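Local coordinates for beta-phenylalanine aminotransferase (Variovorax paradoxus, PDB 4AO9), which transfers the amino group of beta-phenylalanine to an acceptor, probably a 2-oxo acid, using pyridoxal-5'-phosphate as cofactor, at residues 201-213 and 236-249. Numbering follows the deposited sequence.
Sequences VLPYNDAQTARAQ and IPGQPDFLQALRES
The backbone N of Asn205 lies over the centre of the Phe242 ring, 3.3 Å above its plane. Leu246 CG, one turn on in the same helix as Phe242, sits off-centre on the opposite face. The ring turns its edge to the face of Tyr204 in a T-shaped pair, centroids 5.2 Å apart. Phe242 CG stands anti to its backbone N (chi1 167°), which carries the ring beneath the turn 203-206. The Arg211 guanidinium has Ala245 CB over one face. At its edge, Arg211 NH1 and Arg211 NH2 both grip Glu248 OE1, at 3.0 and 2.9 Å, while Gln244 NE2 holds Glu248 OE2. An alanine in place of Arg211 would probably leave Glu248 without its charge partner and uncover Ala245. Two nearly straight hydrogen bonds tie the Asn205 amide to residues 237-239. Asn205 OD1 accepts from Gln239 N at 2.8 Å, and Asn205 ND2 donates to Pro237 O at 2.9 Å. Tyr204 OH hydrogen-bonds Glu227 O; Glu227 lines the pyridoxal-5'-phosphate pocket. Helices 207-213 and 240-249 run nearly parallel, 7° apart, Ala207 on Ala245 and Ala210 on Leu246, beside the large-domain sheet of a class-III aminotransferase. The chemistry is thus divided: amide hydrogen bonds and the aromatic pair seat the turn, small apolar side chains join the helices, and the salt bridge lies further along them.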
ATOM      1  N   VAL A 201      12.601  21.687   4.031  1.00 10.58           N
ATOM      2  CA  VAL A 201      11.442  21.811   4.909  1.00 10.85           C
ATOM      3  C   VAL A 201      11.264  23.270   5.309  1.00 11.10           C
ATOM      4  O   VAL A 201      12.148  23.864   5.952  1.00 12.55           O
ATOM      5  CB  VAL A 201      11.578  20.920   6.185  1.00 10.92           C
ATOM      6  CG1 VAL A 201      10.296  20.986   7.019  1.00 12.68           C
ATOM      7  CG2 VAL A 201      11.897  19.472   5.810  1.00 11.38           C
ATOM      8  N   LEU A 202      10.121  23.835   4.931  1.00 10.70           N
ATOM      9  CA  LEU A 202       9.824  25.247   5.151  1.00 10.75           C
ATOM     10  C   LEU A 202       8.647  25.389   6.103  1.00 10.81           C
ATOM     11  O   LEU A 202       7.854  24.464   6.257  1.00 10.77           O
ATOM     12  CB  LEU A 202       9.501  25.915   3.808  1.00 10.90           C
ATOM     13  CG  LEU A 202      10.603  25.911   2.741  1.00 10.47           C
ATOM     14  CD1 LEU A 202      10.152  26.680   1.495  1.00 12.15           C
ATOM     15  CD2 LEU A 202      11.915  26.491   3.274  1.00 12.34           C
ATOM     16  N   PRO A 203       8.506  26.559   6.741  1.00 11.12           N
ATOM     17  CA  PRO A 203       7.396  26.712   7.684  1.00 11.11           C
ATOM     18  C   PRO A 203       6.029  26.785   7.003  1.00 11.07           C
ATOM     19  O   PRO A 203       5.846  27.540   6.052  1.00 11.36           O
ATOM     20  CB  PRO A 203       7.705  28.041   8.396  1.00 11.47           C
ATOM     21  CG  PRO A 203       9.082  28.421   7.965  1.00 12.93           C
ATOM     22  CD  PRO A 203       9.378  27.746   6.685  1.00 11.69           C
ATOM     23  N   TYR A 204       5.071  26.003   7.490  1.00 11.12           N
ATOM     24  CA  TYR A 204       3.704  26.097   6.969  1.00 10.79           C
ATOM     25  C   TYR A 204       3.124  27.490   7.216  1.00 11.63           C
ATOM     26  O   TYR A 204       3.358  28.093   8.265  1.00 12.43           O
ATOM     27  CB  TYR A 204       2.824  25.041   7.629  1.00 10.91           C
ATOM     28  CG  TYR A 204       1.520  24.743   6.911  1.00 10.04           C
ATOM     29  CD1 TYR A 204       1.507  24.097   5.672  1.00  9.39           C
ATOM     30  CD2 TYR A 204       0.301  25.074   7.491  1.00  9.55           C
ATOM     31  CE1 TYR A 204       0.312  23.791   5.028  1.00  9.28           C
ATOM     32  CE2 TYR A 204      -0.910  24.779   6.853  1.00 10.74           C
ATOM     33  CZ  TYR A 204      -0.898  24.129   5.633  1.00  9.12           C
ATOM     34  OH  TYR A 204      -2.073  23.822   4.997  1.00  9.77           O
ATOM     35  N   ASN A 205       2.378  27.991   6.237  1.00 11.39           N
ATOM     36  CA  ASN A 205       1.683  29.284   6.338  1.00 12.02           C
ATOM     37  C   ASN A 205       2.588  30.503   6.433  1.00 13.05           C
ATOM     38  O   ASN A 205       2.158  31.551   6.888  1.00 14.39           O
ATOM     39  CB  ASN A 205       0.629  29.271   7.468  1.00 11.82           C
ATOM     40  CG  ASN A 205      -0.693  28.720   6.996  1.00 10.92           C
ATOM     41  OD1 ASN A 205      -1.010  28.813   5.815  1.00 11.27           O
ATOM     42  ND2 ASN A 205      -1.478  28.144   7.908  1.00 10.51           N
ATOM     43  N   ASP A 206       3.834  30.356   5.999  1.00 12.96           N
ATOM     44  CA  ASP A 206       4.750  31.488   5.891  1.00 13.15           C
ATOM     45  C   ASP A 206       4.992  31.779   4.418  1.00 13.28           C
ATOM     46  O   ASP A 206       5.884  31.198   3.790  1.00 12.46           O
ATOM     47  CB  ASP A 206       6.055  31.173   6.620  1.00 13.37           C
ATOM     48  CG  ASP A 206       7.016  32.352   6.659  1.00 13.83           C
ATOM     49  OD1 ASP A 206       6.834  33.324   5.887  1.00 15.56           O
ATOM     50  OD2 ASP A 206       7.963  32.283   7.468  1.00 16.58           O
ATOM     51  N   ALA A 207       4.178  32.674   3.865  1.00 13.33           N
ATOM     52  CA  ALA A 207       4.238  33.015   2.447  1.00 13.60           C
ATOM     53  C   ALA A 207       5.577  33.630   2.062  1.00 13.84           C
ATOM     54  O   ALA A 207       6.128  33.314   1.002  1.00 13.39           O
ATOM     55  CB  ALA A 207       3.082  33.953   2.061  1.00 13.80           C
ATOM     56  N   GLN A 208       6.097  34.511   2.918  1.00 14.40           N
ATOM     57  CA  GLN A 208       7.304  35.271   2.597  1.00 15.29           C
ATOM     58  C   GLN A 208       8.505  34.336   2.516  1.00 14.01           C
ATOM     59  O   GLN A 208       9.284  34.404   1.560  1.00 14.35           O
ATOM     60  CB  GLN A 208       7.517  36.364   3.647  1.00 16.15           C
ATOM     61  CG  GLN A 208       8.675  37.306   3.396  1.00 20.60           C
ATOM     62  CD  GLN A 208       8.814  38.328   4.513  1.00 26.33           C
ATOM     63  OE1 GLN A 208       7.935  39.169   4.716  1.00 29.71           O
ATOM     64  NE2 GLN A 208       9.921  38.255   5.251  1.00 29.13           N
ATOM     65  N   THR A 209       8.638  33.448   3.502  1.00 13.42           N
ATOM     66  CA  THR A 209       9.731  32.474   3.494  1.00 12.67           C
ATOM     67  C   THR A 209       9.606  31.513   2.303  1.00 12.35           C
ATOM     68  O   THR A 209      10.607  31.180   1.659  1.00 12.65           O
ATOM     69  CB  THR A 209       9.835  31.703   4.828  1.00 12.59           C
ATOM     70  OG1 THR A 209      10.084  32.633   5.892  1.00 14.43           O
ATOM     71  CG2 THR A 209      10.955  30.680   4.794  1.00 13.78           C
ATOM     72  N   ALA A 210       8.378  31.079   2.013  1.00 11.90           N
ATOM     73  CA  ALA A 210       8.144  30.187   0.880  1.00 11.89           C
ATOM     74  C   ALA A 210       8.595  30.810  -0.445  1.00 12.16           C
ATOM     75  O   ALA A 210       9.338  30.190  -1.200  1.00 11.82           O
ATOM     76  CB  ALA A 210       6.682  29.782   0.813  1.00 12.04           C
ATOM     77  N   ARG A 211       8.161  32.038  -0.719  1.00 12.08           N
ATOM     78  CA  ARG A 211       8.582  32.741  -1.935  1.00 12.67           C
ATOM     79  C   ARG A 211      10.096  32.868  -1.990  1.00 12.30           C
ATOM     80  O   ARG A 211      10.711  32.559  -3.003  1.00 12.67           O
ATOM     81  CB  ARG A 211       7.962  34.140  -2.012  1.00 13.34           C
ATOM     82  CG  ARG A 211       6.466  34.149  -2.242  1.00 15.94           C
ATOM     83  CD  ARG A 211       5.985  35.572  -2.546  1.00 18.05           C
ATOM     84  NE  ARG A 211       4.531  35.656  -2.666  1.00 19.84           N
ATOM     85  CZ  ARG A 211       3.849  35.445  -3.790  1.00 20.30           C
ATOM     86  NH1 ARG A 211       4.479  35.127  -4.913  1.00 20.88           N
ATOM     87  NH2 ARG A 211       2.527  35.552  -3.785  1.00 21.53           N
ATOM     88  N   ALA A 212      10.695  33.310  -0.887  1.00 12.65           N
ATOM     89  CA  ALA A 212      12.139  33.560  -0.856  1.00 12.47           C
ATOM     90  C   ALA A 212      12.959  32.294  -1.067  1.00 12.12           C
ATOM     91  O   ALA A 212      13.913  32.278  -1.848  1.00 12.20           O
ATOM     92  CB  ALA A 212      12.544  34.240   0.459  1.00 12.94           C
ATOM     93  N   GLN A 213      12.591  31.230  -0.363  1.00 11.83           N
ATOM     94  CA  GLN A 213      13.364  30.002  -0.444  1.00 11.93           C
ATOM     95  C   GLN A 213      13.130  29.222  -1.731  1.00 11.14           C
ATOM     96  O   GLN A 213      14.070  28.642  -2.279  1.00 10.96           O
ATOM     97  CB  GLN A 213      13.133  29.136   0.787  1.00 12.48           C
ATOM     98  CG  GLN A 213      13.678  29.781   2.072  1.00 15.33           C
ATOM     99  CD  GLN A 213      15.100  30.310   1.931  1.00 20.19           C
ATOM    100  OE1 GLN A 213      16.010  29.575   1.550  1.00 21.66           O
ATOM    101  NE2 GLN A 213      15.293  31.592   2.238  1.00 22.63           N
ATOM    102  N   ILE A 236      -4.987  22.238  10.480  1.00 10.28           N
ATOM    103  CA  ILE A 236      -4.508  23.609  10.348  1.00 10.58           C
ATOM    104  C   ILE A 236      -4.724  24.075   8.903  1.00 10.78           C
ATOM    105  O   ILE A 236      -4.011  23.646   7.999  1.00 10.86           O
ATOM    106  CB  ILE A 236      -3.006  23.710  10.704  1.00 10.59           C
ATOM    107  CG1 ILE A 236      -2.726  23.078  12.074  1.00 11.14           C
ATOM    108  CG2 ILE A 236      -2.548  25.171  10.637  1.00 10.34           C
ATOM    109  CD1 ILE A 236      -1.276  23.163  12.528  1.00 13.34           C
ATOM    110  N   PRO A 237      -5.720  24.947   8.667  1.00 11.14           N
ATOM    111  CA  PRO A 237      -5.967  25.437   7.312  1.00 11.23           C
ATOM    112  C   PRO A 237      -4.780  26.187   6.726  1.00 11.27           C
ATOM    113  O   PRO A 237      -4.157  27.016   7.408  1.00 11.56           O
ATOM    114  CB  PRO A 237      -7.164  26.388   7.499  1.00 11.80           C
ATOM    115  CG  PRO A 237      -7.845  25.844   8.703  1.00 11.68           C
ATOM    116  CD  PRO A 237      -6.726  25.465   9.613  1.00 12.12           C
ATOM    117  N   GLY A 238      -4.465  25.876   5.470  1.00 11.02           N
ATOM    118  CA  GLY A 238      -3.505  26.670   4.704  1.00 11.76           C
ATOM    119  C   GLY A 238      -4.173  27.971   4.329  1.00 12.66           C
ATOM    120  O   GLY A 238      -5.298  27.985   3.817  1.00 12.87           O
ATOM    121  N   GLN A 239      -3.475  29.066   4.588  1.00 13.32           N
ATOM    122  CA  GLN A 239      -4.032  30.387   4.301  1.00 15.00           C
ATOM    123  C   GLN A 239      -3.942  30.693   2.807  1.00 15.97           C
ATOM    124  O   GLN A 239      -2.983  30.290   2.155  1.00 15.48           O
ATOM    125  CB  GLN A 239      -3.325  31.448   5.144  1.00 15.50           C
ATOM    126  CG  GLN A 239      -3.502  31.242   6.651  1.00 17.40           C
ATOM    127  CD  GLN A 239      -4.971  31.180   7.084  1.00 22.28           C
ATOM    128  OE1 GLN A 239      -5.438  30.165   7.617  1.00 24.96           O
ATOM    129  NE2 GLN A 239      -5.700  32.256   6.843  1.00 24.03           N
ATOM    130  N   PRO A 240      -4.953  31.391   2.247  1.00 17.38           N
ATOM    131  CA  PRO A 240      -4.949  31.758   0.824  1.00 18.14           C
ATOM    132  C   PRO A 240      -3.646  32.399   0.328  1.00 18.02           C
ATOM    133  O   PRO A 240      -3.144  32.011  -0.736  1.00 18.71           O
ATOM    134  CB  PRO A 240      -6.107  32.755   0.725  1.00 18.75           C
ATOM    135  CG  PRO A 240      -7.070  32.268   1.751  1.00 19.49           C
ATOM    136  CD  PRO A 240      -6.237  31.732   2.894  1.00 18.42           C
ATOM    137  N   ASP A 241      -3.089  33.346   1.085  1.00 17.90           N
ATOM    138  CA  ASP A 241      -1.858  34.042   0.669  1.00 17.71           C
ATOM    139  C   ASP A 241      -0.686  33.069   0.512  1.00 16.16           C
ATOM    140  O   ASP A 241       0.103  33.172  -0.427  1.00 15.84           O
ATOM    141  CB  ASP A 241      -1.508  35.215   1.613  1.00 19.35           C
ATOM    142  CG  ASP A 241      -0.971  34.764   2.980  1.00 21.70           C
ATOM    143  OD1 ASP A 241      -1.494  33.790   3.577  1.00 24.06           O
ATOM    144  OD2 ASP A 241      -0.017  35.407   3.480  1.00 25.53           O
ATOM    145  N   PHE A 242      -0.613  32.112   1.434  1.00 14.69           N
ATOM    146  CA  PHE A 242       0.450  31.128   1.461  1.00 13.13           C
ATOM    147  C   PHE A 242       0.302  30.158   0.300  1.00 12.60           C
ATOM    148  O   PHE A 242       1.260  29.924  -0.446  1.00 11.12           O
ATOM    149  CB  PHE A 242       0.402  30.397   2.810  1.00 13.07           C
ATOM    150  CG  PHE A 242       1.238  29.149   2.868  1.00 12.34           C
ATOM    151  CD1 PHE A 242       2.630  29.217   2.826  1.00 11.78           C
ATOM    152  CD2 PHE A 242       0.629  27.912   2.996  1.00 11.65           C
ATOM    153  CE1 PHE A 242       3.405  28.066   2.893  1.00  9.98           C
ATOM    154  CE2 PHE A 242       1.390  26.750   3.063  1.00 11.51           C
ATOM    155  CZ  PHE A 242       2.778  26.820   3.017  1.00 11.29           C
ATOM    156  N   LEU A 243      -0.890  29.593   0.144  1.00 11.95           N
ATOM    157  CA  LEU A 243      -1.104  28.613  -0.915  1.00 11.97           C
ATOM    158  C   LEU A 243      -0.944  29.231  -2.311  1.00 12.38           C
ATOM    159  O   LEU A 243      -0.356  28.617  -3.193  1.00 12.86           O
ATOM    160  CB  LEU A 243      -2.439  27.881  -0.750  1.00 11.75           C
ATOM    161  CG  LEU A 243      -2.618  27.065   0.536  1.00 11.42           C
ATOM    162  CD1 LEU A 243      -4.039  26.523   0.594  1.00 12.66           C
ATOM    163  CD2 LEU A 243      -1.594  25.922   0.633  1.00 11.36           C
ATOM    164  N   GLN A 244      -1.431  30.460  -2.495  1.00 13.45           N
ATOM    165  CA  GLN A 244      -1.210  31.179  -3.750  1.00 14.15           C
ATOM    166  C   GLN A 244       0.282  31.462  -3.994  1.00 13.23           C
ATOM    167  O   GLN A 244       0.758  31.357  -5.128  1.00 13.55           O
ATOM    168  CB  GLN A 244      -2.047  32.468  -3.792  1.00 15.33           C
ATOM    169  CG  GLN A 244      -2.023  33.215  -5.130  1.00 18.57           C
ATOM    170  CD  GLN A 244      -2.527  32.392  -6.318  1.00 21.91           C
ATOM    171  OE1 GLN A 244      -3.372  31.498  -6.175  1.00 24.50           O
ATOM    172  NE2 GLN A 244      -2.015  32.709  -7.507  1.00 23.15           N
ATOM    173  N   ALA A 245       1.015  31.797  -2.935  1.00 12.63           N
ATOM    174  CA  ALA A 245       2.458  32.002  -3.046  1.00 12.05           C
ATOM    175  C   ALA A 245       3.154  30.732  -3.539  1.00 11.30           C
ATOM    176  O   ALA A 245       4.086  30.806  -4.337  1.00 11.63           O
ATOM    177  CB  ALA A 245       3.053  32.472  -1.723  1.00 12.97           C
ATOM    178  N   LEU A 246       2.686  29.567  -3.085  1.00 11.04           N
ATOM    179  CA  LEU A 246       3.262  28.301  -3.549  1.00  9.99           C
ATOM    180  C   LEU A 246       3.014  28.062  -5.040  1.00  9.89           C
ATOM    181  O   LEU A 246       3.919  27.661  -5.771  1.00  9.56           O
ATOM    182  CB  LEU A 246       2.701  27.130  -2.728  1.00  9.46           C
ATOM    183  CG  LEU A 246       2.954  27.173  -1.222  1.00  9.82           C
ATOM    184  CD1 LEU A 246       2.543  25.843  -0.603  1.00  8.96           C
ATOM    185  CD2 LEU A 246       4.404  27.520  -0.859  1.00 10.15           C
ATOM    186  N   ARG A 247       1.784  28.306  -5.486  1.00 10.26           N
ATOM    187  CA  ARG A 247       1.437  28.151  -6.886  1.00 10.10           C
ATOM    188  C   ARG A 247       2.269  29.099  -7.748  1.00 10.04           C
ATOM    189  O   ARG A 247       2.864  28.685  -8.750  1.00 10.92           O
ATOM    190  CB  ARG A 247      -0.079  28.363  -7.093  1.00 10.08           C
ATOM    191  CG  ARG A 247      -0.546  28.412  -8.559  1.00 10.16           C
ATOM    192  CD  ARG A 247      -0.485  27.045  -9.262  1.00  9.81           C
ATOM    193  NE  ARG A 247       0.877  26.709  -9.695  1.00  8.78           N
ATOM    194  CZ  ARG A 247       1.247  25.526 -10.182  1.00  9.35           C
ATOM    195  NH1 ARG A 247       0.373  24.525 -10.286  1.00 10.96           N
ATOM    196  NH2 ARG A 247       2.513  25.333 -10.546  1.00  9.70           N
ATOM    197  N   GLU A 248       2.340  30.365  -7.332  1.00 10.35           N
ATOM    198  CA  GLU A 248       3.086  31.346  -8.109  1.00 11.07           C
ATOM    199  C   GLU A 248       4.582  31.044  -8.167  1.00 10.72           C
ATOM    200  O   GLU A 248       5.193  31.129  -9.235  1.00 10.66           O
ATOM    201  CB  GLU A 248       2.840  32.751  -7.573  1.00 11.95           C
ATOM    202  CG  GLU A 248       1.446  33.253  -7.899  1.00 14.99           C
ATOM    203  CD  GLU A 248       1.091  34.575  -7.228  1.00 17.97           C
ATOM    204  OE1 GLU A 248       1.964  35.195  -6.574  1.00 20.27           O
ATOM    205  OE2 GLU A 248      -0.087  34.980  -7.353  1.00 20.12           O
ATOM    206  N   SER A 249       5.153  30.698  -7.014  1.00 10.87           N
ATOM    207  CA  SER A 249       6.586  30.410  -6.915  1.00 11.61           C
ATOM    208  C   SER A 249       6.964  29.152  -7.710  1.00 10.36           C
ATOM    209  O   SER A 249       7.959  29.152  -8.437  1.00 10.62           O
ATOM    210  CB  SER A 249       7.002  30.280  -5.447  1.00 12.06           C
ATOM    211  OG  SER A 249       6.750  31.489  -4.742  1.00 15.53           O
TER
HETATM  212  O   HOH W   1       2.345  34.363   5.425  1.00 18.66           O